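Uncharacterized protein (Chaetomium thermophilum, PDB 3LPZ) is the fungal Get4, an alpha-solenoid protein of the Get pathway that probably binds Get5 and takes part in tail-anchored protein biogenesis. Local coordinates at residues Arg105-Gln108 and Pro112-Lys115; Leu145-Glu148 and Ala154-Lys157; Ser249-Ser254 and Thr283-Ile288; Ala88-Arg91 and Ala95-Gly98; Arg21-Gly26 and Ala59-Thr64. One frame throughout, in Å; residues are numbered along the deposited sequence.

Overall arrangement
From the N terminus, contact 5 comes first: it closes the longest loop of the five, bringing helix 11-25 against helix 51-67, with helix 28-47 between them in sequence. Contact 4 then closes the short turn between helices 71-88 and 94-104, contact 1 the turn between 94-104 and 112-128, and contact 2 the turn between 136-148 and 152-159. Contact 3 closes last, joining helices 243-256 and 282-293. None nests in or crosses another; they follow in series, as expected of a solenoid. Contact 1 touches contact 5 through Leu106 and Gln63 and contact 2 through Arg114 and Tyr146, whereas contacts 3 and 5 lie about 52 Å apart between centres.

Contact 1 (Arg105-Gln108 and Pro112-Lys115); sequences RLFQ and PVRK
Arg114 lays the aliphatic part of its side chain over one face of the Phe107 ring, and its path explains most of this contact. CB comes first, with Arg114 CB 3.6 Å from Phe107 CD2. With CG anti to the backbone N (chi1 -166°), the chain runs on across the ring. Arg114 CG sits 4.0 Å from the centroid of the Phe107 ring and 25° off its normal, a CH-pi contact displaced toward the rim. The next carbon leaves the ring for its stem, Arg114 CD lying 3.5 Å from Phe107 CB. A bend at chi3 then turns the guanidinium away, its plane 64° from that of the ring.

At the tip the chemistry becomes polar. A water lying at the guanidinium edge, in its plane, accepts from Arg114 NH1 at 3.1 Å. The same water donates to Phe107 O at 2.7 Å, and thereby links the arginine to the backbone of the residue whose ring it covers. Arg114 NH2 forms a salt bridge with Glu149, so both terminal nitrogens are engaged while CB and CG stay over the aromatic face. Val113 adds a looser contact, its CG1 4.5 Å from Phe107 CE2.

The arrangement is a short interhelical turn closed by the N-terminal part of helix 112-128. Phe107, in the loop after helix 94-104, also meets Phe117 of helix 112-128, Leu66 of helix 51-67 and Ala78 of helix 71-88, while Arg114 touches Tyr146 of helix 136-148.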
loop_
_atom_site.group_PDB
_atom_site.type_symbol
_atom_site.label_atom_id
_atom_site.label_comp_id
_atom_site.label_asym_id
_atom_site.label_seq_id
_atom_site.Cartn_x
_atom_site.Cartn_y
_atom_site.Cartn_z
ATOM N N ARG A 105 5.227 0.493 16.502
ATOM C CA ARG A 105 4.030 0.972 17.171
ATOM C C ARG A 105 4.365 1.913 18.332
ATOM O O ARG A 105 3.496 2.611 18.825
ATOM C CB ARG A 105 3.197 -0.199 17.666
ATOM C CG ARG A 105 2.604 -1.026 16.517
ATOM C CD ARG A 105 1.568 -1.991 17.084
ATOM N NE ARG A 105 0.972 -2.916 16.103
ATOM C CZ ARG A 105 -0.039 -2.618 15.285
ATOM N NH1 ARG A 105 -0.556 -1.390 15.278
ATOM N NH2 ARG A 105 -0.527 -3.552 14.456
ATOM N N LEU A 106 5.626 1.943 18.760
ATOM C CA LEU A 106 6.015 2.850 19.846
ATOM C C LEU A 106 6.569 4.205 19.414
ATOM O O LEU A 106 6.780 5.074 20.259
ATOM C CB LEU A 106 6.957 2.148 20.830
ATOM C CG LEU A 106 6.368 0.977 21.644
ATOM C CD1 LEU A 106 7.511 0.154 22.274
ATOM C CD2 LEU A 106 5.405 1.445 22.726
ATOM N N PHE A 107 6.796 4.409 18.120
ATOM C CA PHE A 107 7.195 5.729 17.634
ATOM C C PHE A 107 6.019 6.702 17.704
ATOM O O PHE A 107 4.881 6.307 17.419
ATOM C CB PHE A 107 7.569 5.694 16.160
ATOM C CG PHE A 107 8.935 5.169 15.867
ATOM C CD1 PHE A 107 9.128 3.808 15.601
ATOM C CD2 PHE A 107 10.024 6.046 15.758
ATOM C CE1 PHE A 107 10.399 3.321 15.271
ATOM C CE2 PHE A 107 11.278 5.564 15.438
ATOM C CZ PHE A 107 11.470 4.203 15.173
ATOM N N GLN A 108 6.300 7.968 18.022
ATOM C CA GLN A 108 5.332 9.044 17.783
ATOM C C GLN A 108 5.189 9.231 16.280
ATOM O O GLN A 108 6.188 9.178 15.578
ATOM C CB GLN A 108 5.815 10.371 18.386
ATOM C CG GLN A 108 5.726 10.419 19.895
ATOM C CD GLN A 108 4.291 10.417 20.368
ATOM O OE1 GLN A 108 3.946 9.705 21.298
ATOM N NE2 GLN A 108 3.436 11.195 19.702
ATOM N N PRO A 112 10.755 12.128 13.237
ATOM C CA PRO A 112 11.411 12.044 11.917
ATOM C C PRO A 112 12.099 10.706 11.668
ATOM O O PRO A 112 12.078 10.205 10.537
ATOM C CB PRO A 112 12.453 13.173 11.956
ATOM C CG PRO A 112 11.830 14.204 12.871
ATOM C CD PRO A 112 11.125 13.381 13.949
ATOM N N VAL A 113 12.669 10.111 12.713
ATOM C CA VAL A 113 13.387 8.876 12.519
ATOM C C VAL A 113 12.437 7.730 12.119
ATOM O O VAL A 113 12.903 6.751 11.544
ATOM C CB VAL A 113 14.287 8.513 13.720
ATOM C CG1 VAL A 113 14.992 7.148 13.477
ATOM C CG2 VAL A 113 15.364 9.605 13.904
ATOM N N ARG A 114 11.135 7.843 12.408
ATOM C CA ARG A 114 10.184 6.768 12.001
ATOM C C ARG A 114 10.147 6.539 10.479
ATOM O O ARG A 114 9.993 5.405 10.016
ATOM C CB ARG A 114 8.758 6.974 12.554
ATOM C CG ARG A 114 7.937 5.709 12.416
ATOM C CD ARG A 114 6.492 5.869 12.849
ATOM N NE ARG A 114 5.758 6.634 11.856
ATOM C CZ ARG A 114 4.442 6.781 11.854
ATOM N NH1 ARG A 114 3.706 6.209 12.807
ATOM N NH2 ARG A 114 3.868 7.500 10.890
ATOM N N LYS A 115 10.300 7.614 9.714
ATOM C CA LYS A 115 10.345 7.555 8.243
ATOM C C LYS A 115 11.510 6.688 7.753
ATOM O O LYS A 115 11.337 5.837 6.877
ATOM C CB LYS A 115 10.513 8.961 7.633
ATOM C CG LYS A 115 9.390 9.953 7.925
ATOM C CD LYS A 115 9.737 11.350 7.353
ATOM C CE LYS A 115 8.508 12.266 7.254
ATOM N NZ LYS A 115 7.711 12.279 8.519
HETATM O O HOH W 1 4.119 4.678 15.415
#

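Contact 2 (Leu145-Glu148 and Ala154-Lys157); sequences LYVE and AAEK
Tyr146 and Val147 pack against Ala154 and Ala155 in a helical hairpin, the alpha-alpha unit from which an alpha-solenoid is built; here it joins the end of helix 136-148 to helix 152-159. The small alanines let the backbones come close, with only 5.0 Å between Tyr146 CA and Ala155 CA.

Tyr146 meets both alanines, but with different parts. Its CB lies 3.7 Å from Ala155 CB, whereas the ring leads away from that methyl to Ala154. CG stands anti to the carbonyl carbon (chi1 -68°), and this sends the ring across the neighbouring helix, beside Ala154. The approach to Ala154 is oblique and falls at the CD2-CE2 bond of the ring: Tyr146 CD2 is 3.5 Å from Ala154 CB, and Tyr146 CE2 is 3.8 Å from the same methyl. Beyond the pair, Tyr146 also touches Val118 of helix 112-128, and Val147 reaches Met173 of helix 166-179, so the hairpin is packed between helices that precede and follow it in the chain.

No hydrogen bond crosses the contact, which rests on apolar surfaces alone. Val147 completes it through a single branch: the methyl CG2, anti to the carbonyl carbon, lies 3.6 Å from Ala155 CB.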
loop_
_atom_site.group_PDB
_atom_site.type_symbol
_atom_site.label_atom_id
_atom_site.label_comp_id
_atom_site.label_asym_id
_atom_site.label_seq_id
_atom_site.Cartn_x
_atom_site.Cartn_y
_atom_site.Cartn_z
ATOM N N LEU A 145 -1.460 2.287 10.149
ATOM C CA LEU A 145 -0.955 3.418 10.904
ATOM C C LEU A 145 -1.148 4.723 10.132
ATOM O O LEU A 145 -1.610 5.716 10.702
ATOM C CB LEU A 145 0.526 3.202 11.274
ATOM C CG LEU A 145 0.940 2.756 12.685
ATOM C CD1 LEU A 145 -0.131 2.017 13.520
ATOM C CD2 LEU A 145 2.250 1.965 12.626
ATOM N N TYR A 146 -0.784 4.730 8.854
ATOM C CA TYR A 146 -1.004 5.917 8.010
ATOM C C TYR A 146 -2.483 6.330 7.927
ATOM O O TYR A 146 -2.794 7.527 8.034
ATOM C CB TYR A 146 -0.391 5.781 6.606
ATOM C CG TYR A 146 1.129 5.762 6.555
ATOM C CD1 TYR A 146 1.908 6.229 7.621
ATOM C CD2 TYR A 146 1.796 5.292 5.418
ATOM C CE1 TYR A 146 3.331 6.206 7.555
ATOM C CE2 TYR A 146 3.203 5.269 5.354
ATOM C CZ TYR A 146 3.951 5.726 6.416
ATOM O OH TYR A 146 5.330 5.686 6.325
ATOM N N VAL A 147 -3.382 5.357 7.747
ATOM C CA VAL A 147 -4.823 5.620 7.875
ATOM C C VAL A 147 -5.222 6.311 9.196
ATOM O O VAL A 147 -5.907 7.338 9.154
ATOM C CB VAL A 147 -5.687 4.353 7.674
ATOM C CG1 VAL A 147 -7.212 4.651 7.992
ATOM C CG2 VAL A 147 -5.500 3.804 6.259
ATOM N N GLU A 148 -4.808 5.761 10.341
ATOM C CA GLU A 148 -5.099 6.368 11.664
ATOM C C GLU A 148 -4.628 7.815 11.782
ATOM O O GLU A 148 -5.254 8.632 12.451
ATOM C CB GLU A 148 -4.447 5.573 12.804
ATOM C CG GLU A 148 -5.006 4.186 12.999
ATOM C CD GLU A 148 -4.174 3.342 13.957
ATOM O OE1 GLU A 148 -3.183 3.865 14.551
ATOM O OE2 GLU A 148 -4.526 2.152 14.115
ATOM N N ALA A 154 -0.215 8.154 1.420
ATOM C CA ALA A 154 0.839 7.261 1.867
ATOM C C ALA A 154 0.258 5.859 2.216
ATOM O O ALA A 154 0.856 4.830 1.867
ATOM C CB ALA A 154 1.582 7.890 3.058
ATOM N N ALA A 155 -0.913 5.811 2.854
ATOM C CA ALA A 155 -1.527 4.527 3.200
ATOM C C ALA A 155 -1.812 3.687 1.949
ATOM O O ALA A 155 -1.593 2.482 1.971
ATOM C CB ALA A 155 -2.814 4.717 4.018
ATOM N N GLU A 156 -2.293 4.320 0.872
ATOM C CA GLU A 156 -2.687 3.577 -0.353
ATOM C C GLU A 156 -1.532 2.756 -0.905
ATOM O O GLU A 156 -1.719 1.592 -1.279
ATOM C CB GLU A 156 -3.198 4.501 -1.447
ATOM C CG GLU A 156 -4.512 5.208 -1.137
ATOM C CD GLU A 156 -4.854 6.273 -2.188
ATOM O OE1 GLU A 156 -3.945 6.958 -2.732
ATOM O OE2 GLU A 156 -6.040 6.431 -2.470
ATOM N N LYS A 157 -0.340 3.353 -0.946
ATOM C CA LYS A 157 0.836 2.662 -1.476
ATOM C C LYS A 157 1.210 1.392 -0.707
ATOM O O LYS A 157 1.673 0.435 -1.323
ATOM C CB LYS A 157 2.041 3.614 -1.583
ATOM C CG LYS A 157 1.816 4.739 -2.606
ATOM C CD LYS A 157 2.845 5.860 -2.435
ATOM C CE LYS A 157 2.565 7.018 -3.403
ATOM N NZ LYS A 157 3.747 7.917 -3.454
#

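Contact 3 (Ser249-Ser254 and Thr283-Ile288); sequences SMLLLS and TALELI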
loop_
_atom_site.group_PDB
_atom_site.type_symbol
_atom_site.label_atom_id
_atom_site.label_comp_id
_atom_site.label_asym_id
_atom_site.label_seq_id
_atom_site.Cartn_x
_atom_site.Cartn_y
_atom_site.Cartn_z
ATOM N N SER A 249 -18.311 -1.974 -11.467
ATOM C CA SER A 249 -18.932 -3.284 -11.174
ATOM C C SER A 249 -18.853 -4.229 -12.361
ATOM O O SER A 249 -18.517 -5.378 -12.182
ATOM C CB SER A 249 -20.410 -3.163 -10.785
ATOM O OG SER A 249 -20.584 -2.289 -9.700
ATOM N N MET A 250 -19.201 -3.748 -13.552
ATOM C CA MET A 250 -19.157 -4.593 -14.755
ATOM C C MET A 250 -17.728 -4.910 -15.222
ATOM O O MET A 250 -17.463 -5.971 -15.773
ATOM C CB MET A 250 -19.945 -3.956 -15.912
ATOM C CG MET A 250 -21.357 -3.600 -15.590
ATOM S SD MET A 250 -22.343 -5.051 -15.235
ATOM C CE MET A 250 -22.401 -5.832 -16.835
ATOM N N LEU A 251 -16.810 -3.978 -15.024
ATOM C CA LEU A 251 -15.412 -4.239 -15.301
ATOM C C LEU A 251 -14.933 -5.405 -14.429
ATOM O O LEU A 251 -14.297 -6.345 -14.930
ATOM C CB LEU A 251 -14.554 -2.990 -15.056
ATOM C CG LEU A 251 -13.033 -3.140 -15.202
ATOM C CD1 LEU A 251 -12.682 -3.578 -16.612
ATOM C CD2 LEU A 251 -12.282 -1.830 -14.829
ATOM N N LEU A 252 -15.248 -5.366 -13.136
ATOM C CA LEU A 252 -14.933 -6.509 -12.268
ATOM C C LEU A 252 -15.552 -7.830 -12.722
ATOM O O LEU A 252 -14.886 -8.894 -12.660
ATOM C CB LEU A 252 -15.325 -6.225 -10.808
ATOM C CG LEU A 252 -14.401 -5.285 -10.030
ATOM C CD1 LEU A 252 -15.017 -4.983 -8.654
ATOM C CD2 LEU A 252 -12.975 -5.854 -9.866
ATOM N N LEU A 253 -16.813 -7.792 -13.148
ATOM C CA LEU A 253 -17.408 -9.001 -13.740
ATOM C C LEU A 253 -16.634 -9.457 -14.958
ATOM O O LEU A 253 -16.280 -10.613 -15.046
ATOM C CB LEU A 253 -18.860 -8.790 -14.151
ATOM C CG LEU A 253 -19.973 -9.194 -13.199
ATOM C CD1 LEU A 253 -21.307 -9.190 -13.985
ATOM C CD2 LEU A 253 -19.702 -10.571 -12.552
ATOM N N SER A 254 -16.346 -8.541 -15.876
ATOM C CA SER A 254 -15.701 -8.872 -17.152
ATOM C C SER A 254 -14.317 -9.475 -16.980
ATOM O O SER A 254 -13.897 -10.302 -17.768
ATOM C CB SER A 254 -15.602 -7.635 -18.050
ATOM O OG SER A 254 -16.884 -7.133 -18.356
ATOM N N THR A 283 -4.242 5.451 -17.885
ATOM C CA THR A 283 -3.116 4.517 -17.787
ATOM C C THR A 283 -3.517 3.215 -17.082
ATOM O O THR A 283 -3.120 2.111 -17.511
ATOM C CB THR A 283 -1.913 5.173 -17.089
ATOM O OG1 THR A 283 -1.504 6.299 -17.865
ATOM C CG2 THR A 283 -0.734 4.206 -16.986
ATOM N N ALA A 284 -4.306 3.347 -16.011
ATOM C CA ALA A 284 -4.859 2.189 -15.305
ATOM C C ALA A 284 -5.687 1.302 -16.238
ATOM O O ALA A 284 -5.555 0.080 -16.209
ATOM C CB ALA A 284 -5.707 2.621 -14.107
ATOM N N LEU A 285 -6.562 1.912 -17.038
ATOM C CA LEU A 285 -7.450 1.129 -17.903
ATOM C C LEU A 285 -6.676 0.447 -19.023
ATOM O O LEU A 285 -6.982 -0.677 -19.389
ATOM C CB LEU A 285 -8.574 1.993 -18.475
ATOM C CG LEU A 285 -9.642 2.361 -17.448
ATOM C CD1 LEU A 285 -10.607 3.358 -18.028
ATOM C CD2 LEU A 285 -10.380 1.095 -16.915
ATOM N N GLU A 286 -5.676 1.137 -19.552
ATOM C CA GLU A 286 -4.770 0.551 -20.563
ATOM C C GLU A 286 -4.048 -0.674 -20.031
ATOM O O GLU A 286 -3.968 -1.696 -20.709
ATOM C CB GLU A 286 -3.724 1.567 -20.978
ATOM C CG GLU A 286 -4.209 2.535 -22.020
ATOM C CD GLU A 286 -3.145 3.537 -22.385
ATOM O OE1 GLU A 286 -1.948 3.158 -22.460
ATOM O OE2 GLU A 286 -3.510 4.705 -22.582
ATOM N N LEU A 287 -3.517 -0.564 -18.818
ATOM C CA LEU A 287 -2.801 -1.693 -18.201
ATOM C C LEU A 287 -3.740 -2.857 -17.902
ATOM O O LEU A 287 -3.389 -4.020 -18.127
ATOM C CB LEU A 287 -2.041 -1.266 -16.940
ATOM C CG LEU A 287 -0.664 -0.658 -17.199
ATOM C CD1 LEU A 287 -0.100 -0.081 -15.922
ATOM C CD2 LEU A 287 0.321 -1.684 -17.782
ATOM N N ILE A 288 -4.936 -2.529 -17.425
ATOM C CA ILE A 288 -5.979 -3.519 -17.190
ATOM C C ILE A 288 -6.431 -4.230 -18.481
ATOM O O ILE A 288 -6.560 -5.447 -18.493
ATOM C CB ILE A 288 -7.184 -2.867 -16.428
ATOM C CG1 ILE A 288 -6.790 -2.622 -14.952
ATOM C CG2 ILE A 288 -8.470 -3.736 -16.552
ATOM C CD1 ILE A 288 -7.735 -1.705 -14.181
#
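Leu251 contributes more than half of the 101 Å² buried here, and it spans two residues of the facing helix. Its CG is anti to the backbone N (chi1 175°), a torsion that extends the two methyls toward helix 282-293. They divide the work: Leu251 CD2 comes to 4.1 Å from Leu285 CD2, and Leu251 CD1 to 4.2 Å from Ile288 CG2.

Ile288 is the second contributor, and it offers the methyl branching from its CB. Leu285, the third, is met at the end of its chain, and its side chain passes slantwise against that of Leu251. Leu285 and Ile288 are three positions apart, so they present neighbouring surfaces on successive turns of one helical face. The backbones stay well separated: the nearest pair of CA atoms, Leu251 and Ile288, is 9.6 Å apart.

All three residues are buried. Leu195 of helix 186-199 touches both Leu251 and Ile288, while Phe263 of helix 260-269 also packs on Leu251, so the two helices share a core with other parts of the solenoid.

Only methyl groups meet across the interface, without a hydrogen bond or charge pair. Its cohesion therefore comes from burial of hydrocarbon and van der Waals contact, so that at this point the fit probably depends on the shapes of the methyl surfaces rather than on directional bonds.

Contact 4 (Ala88-Arg91 and Ala95-Gly98); sequences AGQR and ASRG
Gln90 and Ser96 meet through carbon, with Gln90 CG 4.0 Å from Ser96 CB, in a small contact across the turn between two helices. Beside it, Ser96 OG lies 3.5 Å from Arg91 O, near but not hydrogen-bonded to it. The hydroxyl instead bonds to Asp93, just ahead of the segment.

The next shell fixes the glutamine. Its chain bends at chi2 (63°) and folds back on its own loop, where Gln90 NE2 donates to Arg91 O at 2.8 Å. The bond is nearly straight, 173° at the hydrogen, lies in the carbonyl plane on a lone pair and keeps close to the plane of the glutamine amide. The amide is thereby prevented from turning freely, and CG is held against the serine. An alanine here would remove both CG and the amide, and would probably leave Arg91 O without this donor and a gap beside Ser96 CB.

Just before it, Gly89 ends helix 71-88 in a Schellman motif, with positive phi and two bonds back into the last turn. Phe85 of helix 71-88 touches both Gln90 and Ser96. On the side of helix 112-128, Trp124 bonds to Gln90 O, and the charged end of Arg91 pairs with Asp130 just beyond, so the turn between helices 71-88 and 94-104 is tied to the next helix of the solenoid.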
loop_
_atom_site.group_PDB
_atom_site.type_symbol
_atom_site.label_atom_id
_atom_site.label_comp_id
_atom_site.label_asym_id
_atom_site.label_seq_id
_atom_site.Cartn_x
_atom_site.Cartn_y
_atom_site.Cartn_z
ATOM N N ALA A 88 23.228 -10.188 9.904
ATOM C CA ALA A 88 23.019 -11.565 10.338
ATOM C C ALA A 88 22.482 -12.462 9.215
ATOM O O ALA A 88 22.441 -13.660 9.378
ATOM C CB ALA A 88 22.048 -11.585 11.510
ATOM N N GLY A 89 22.055 -11.881 8.095
ATOM C CA GLY A 89 21.344 -12.659 7.079
ATOM C C GLY A 89 20.009 -13.228 7.592
ATOM O O GLY A 89 19.557 -14.275 7.123
ATOM N N GLN A 90 19.390 -12.537 8.555
ATOM C CA GLN A 90 18.103 -12.940 9.128
ATOM C C GLN A 90 16.971 -12.775 8.086
ATOM O O GLN A 90 16.682 -11.663 7.630
ATOM C CB GLN A 90 17.793 -12.133 10.413
ATOM C CG GLN A 90 16.390 -12.446 11.022
ATOM C CD GLN A 90 16.283 -13.882 11.455
ATOM O OE1 GLN A 90 17.031 -14.312 12.314
ATOM N NE2 GLN A 90 15.367 -14.639 10.855
ATOM N N ARG A 91 16.367 -13.895 7.684
ATOM C CA ARG A 91 15.209 -13.841 6.793
ATOM C C ARG A 91 13.960 -13.362 7.539
ATOM O O ARG A 91 13.858 -13.503 8.749
ATOM C CB ARG A 91 14.934 -15.208 6.154
ATOM C CG ARG A 91 16.164 -15.937 5.610
ATOM C CD ARG A 91 16.268 -15.940 4.099
ATOM N NE ARG A 91 14.983 -16.042 3.389
ATOM C CZ ARG A 91 14.774 -15.445 2.217
ATOM N NH1 ARG A 91 15.760 -14.738 1.653
ATOM N NH2 ARG A 91 13.602 -15.536 1.609
ATOM N N ALA A 95 9.166 -13.993 14.466
ATOM C CA ALA A 95 9.838 -13.331 15.587
ATOM C C ALA A 95 10.545 -12.026 15.174
ATOM O O ALA A 95 10.503 -11.038 15.919
ATOM C CB ALA A 95 10.833 -14.321 16.296
ATOM N N SER A 96 11.196 -12.014 14.011
ATOM C CA SER A 96 11.897 -10.784 13.550
ATOM C C SER A 96 10.868 -9.713 13.175
ATOM O O SER A 96 11.011 -8.539 13.550
ATOM C CB SER A 96 12.853 -11.069 12.382
ATOM O OG SER A 96 12.175 -11.694 11.287
ATOM N N ARG A 97 9.809 -10.130 12.471
ATOM C CA ARG A 97 8.741 -9.197 12.127
ATOM C C ARG A 97 8.115 -8.687 13.443
ATOM O O ARG A 97 7.805 -7.512 13.546
ATOM C CB ARG A 97 7.654 -9.858 11.256
ATOM C CG ARG A 97 6.554 -8.877 10.769
ATOM C CD ARG A 97 5.286 -9.616 10.216
ATOM N NE ARG A 97 5.631 -10.371 8.997
ATOM C CZ ARG A 97 5.738 -11.702 8.916
ATOM N NH1 ARG A 97 5.483 -12.504 9.976
ATOM N NH2 ARG A 97 6.095 -12.237 7.750
ATOM N N GLY A 98 7.894 -9.572 14.422
ATOM C CA GLY A 98 7.275 -9.141 15.679
ATOM C C GLY A 98 8.103 -8.082 16.416
ATOM O O GLY A 98 7.561 -7.128 16.991
#

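Contact 5 (Arg21-Gly26 and Ala59-Thr64); sequences RRIAEG and ASVSQT
Ile23 overlaps Val61 with the tip of its longer branch and Thr64 with its shorter one, so two positions on helix 51-67 are met by one side chain. CG1 is anti to the carbonyl carbon (chi1 -72°), which sends the longer branch to Val61, where Ile23 CD1 lies 3.5 Å from Val61 CG1. The two side chains cross at about a right angle. Ile23 CG2, anti to the backbone N, comes to 3.7 Å from Thr64 CG2, and Ile23 CB is 4.1 Å from the same methyl.

Thr64 has two different sides. Its methyl joins the hydrocarbon contact, while its hydroxyl turns back to its own helix, Thr64 OG1 donating to Ser60 O at 3.2 Å from above the carbonyl plane. The backbone amide Thr64 N reaches Ser60 O as well, at 3.0 Å and from the opposite face, so one carbonyl is gripped by two donors of the same residue. OG1 is also hydrogen-bonded to Gln20 of helix 11-25, which adds a polar link beside the apolar one. A serine in its place would lack the methyl, and is likely to open a gap beside Ile23 CG2 even if the hydroxyl kept its bonds.

The contact lies near the N-terminal end of the solenoid, where helices 11-25 and 51-67 meet although helix 28-47 runs between them in sequence. That helix touches both partners, Ala34 packing on Ile23 and Thr38 on Val61, and Leu77 of helix 71-88 reaches Val61 too.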
loop_
_atom_site.group_PDB
_atom_site.type_symbol
_atom_site.label_atom_id
_atom_site.label_comp_id
_atom_site.label_asym_id
_atom_site.label_seq_id
_atom_site.Cartn_x
_atom_site.Cartn_y
_atom_site.Cartn_z
ATOM N N ARG A 21 16.615 -0.131 33.183
ATOM C CA ARG A 21 16.442 0.618 34.425
ATOM C C ARG A 21 17.132 1.979 34.358
ATOM O O ARG A 21 16.527 2.982 34.720
ATOM C CB ARG A 21 16.894 -0.183 35.655
ATOM C CG ARG A 21 16.734 0.581 36.975
ATOM C CD ARG A 21 16.155 -0.296 38.085
ATOM N NE ARG A 21 14.856 -0.869 37.724
ATOM C CZ ARG A 21 14.032 -1.460 38.584
ATOM N NH1 ARG A 21 14.365 -1.556 39.862
ATOM N NH2 ARG A 21 12.872 -1.955 38.165
ATOM N N ARG A 22 18.373 2.037 33.866
ATOM C CA ARG A 22 19.026 3.339 33.675
ATOM C C ARG A 22 18.191 4.289 32.830
ATOM O O ARG A 22 18.085 5.488 33.143
ATOM C CB ARG A 22 20.412 3.186 33.052
ATOM C CG ARG A 22 21.438 2.645 34.018
ATOM C CD ARG A 22 22.735 2.342 33.318
ATOM N NE ARG A 22 23.317 3.515 32.674
ATOM C CZ ARG A 22 24.342 3.454 31.829
ATOM N NH1 ARG A 22 24.873 2.272 31.533
ATOM N NH2 ARG A 22 24.839 4.560 31.287
ATOM N N ILE A 23 17.586 3.756 31.764
ATOM C CA ILE A 23 16.765 4.559 30.876
ATOM C C ILE A 23 15.435 4.959 31.536
ATOM O O ILE A 23 15.010 6.107 31.418
ATOM C CB ILE A 23 16.511 3.830 29.542
ATOM C CG1 ILE A 23 17.797 3.809 28.700
ATOM C CG2 ILE A 23 15.360 4.488 28.771
ATOM C CD1 ILE A 23 17.852 2.616 27.768
ATOM N N ALA A 24 14.795 4.026 32.238
ATOM C CA ALA A 24 13.520 4.312 32.918
ATOM C C ALA A 24 13.635 5.454 33.952
ATOM O O ALA A 24 12.733 6.279 34.054
ATOM C CB ALA A 24 12.939 3.037 33.573
ATOM N N GLU A 25 14.740 5.508 34.691
ATOM C CA GLU A 25 14.899 6.476 35.791
ATOM C C GLU A 25 15.623 7.757 35.385
ATOM O O GLU A 25 15.468 8.808 36.042
ATOM C CB GLU A 25 15.623 5.817 36.971
ATOM C CG GLU A 25 15.018 4.449 37.337
ATOM C CD GLU A 25 15.717 3.752 38.500
ATOM O OE1 GLU A 25 16.832 4.162 38.891
ATOM O OE2 GLU A 25 15.141 2.774 39.027
ATOM N N GLY A 26 16.388 7.679 34.300
ATOM C CA GLY A 26 17.333 8.729 33.948
ATOM C C GLY A 26 16.719 9.917 33.233
ATOM O O GLY A 26 15.659 9.805 32.620
ATOM N N ALA A 59 16.462 -4.650 20.292
ATOM C CA ALA A 59 14.989 -4.589 20.294
ATOM C C ALA A 59 14.441 -4.182 21.670
ATOM O O ALA A 59 13.553 -3.353 21.744
ATOM C CB ALA A 59 14.348 -5.953 19.813
ATOM N N SER A 60 14.962 -4.766 22.752
ATOM C CA SER A 60 14.418 -4.453 24.080
ATOM C C SER A 60 14.714 -3.006 24.456
ATOM O O SER A 60 13.825 -2.291 24.918
ATOM C CB SER A 60 15.011 -5.367 25.165
ATOM O OG SER A 60 14.829 -6.720 24.824
ATOM N N VAL A 61 15.948 -2.564 24.236
ATOM C CA VAL A 61 16.358 -1.225 24.655
ATOM C C VAL A 61 15.758 -0.131 23.749
ATOM O O VAL A 61 15.399 0.960 24.226
ATOM C CB VAL A 61 17.907 -1.076 24.755
ATOM C CG1 VAL A 61 18.308 0.397 25.050
ATOM C CG2 VAL A 61 18.514 -2.054 25.831
ATOM N N SER A 62 15.661 -0.419 22.450
ATOM C CA SER A 62 14.979 0.480 21.525
ATOM C C SER A 62 13.550 0.750 21.992
ATOM O O SER A 62 13.115 1.912 22.049
ATOM C CB SER A 62 14.907 -0.101 20.107
ATOM O OG SER A 62 14.040 0.727 19.339
ATOM N N GLN A 63 12.823 -0.320 22.305
ATOM C CA GLN A 63 11.444 -0.180 22.768
ATOM C C GLN A 63 11.366 0.602 24.092
ATOM O O GLN A 63 10.476 1.474 24.263
ATOM C CB GLN A 63 10.739 -1.538 22.847
ATOM C CG GLN A 63 10.654 -2.191 21.456
ATOM C CD GLN A 63 10.068 -3.578 21.459
ATOM O OE1 GLN A 63 9.577 -4.035 22.477
ATOM N NE2 GLN A 63 10.114 -4.261 20.305
ATOM N N THR A 64 12.289 0.324 25.014
ATOM C CA THR A 64 12.309 1.104 26.268
ATOM C C THR A 64 12.524 2.601 26.038
ATOM O O THR A 64 11.865 3.454 26.677
ATOM C CB THR A 64 13.355 0.576 27.274
ATOM O OG1 THR A 64 13.051 -0.782 27.591
ATOM C CG2 THR A 64 13.321 1.405 28.569
#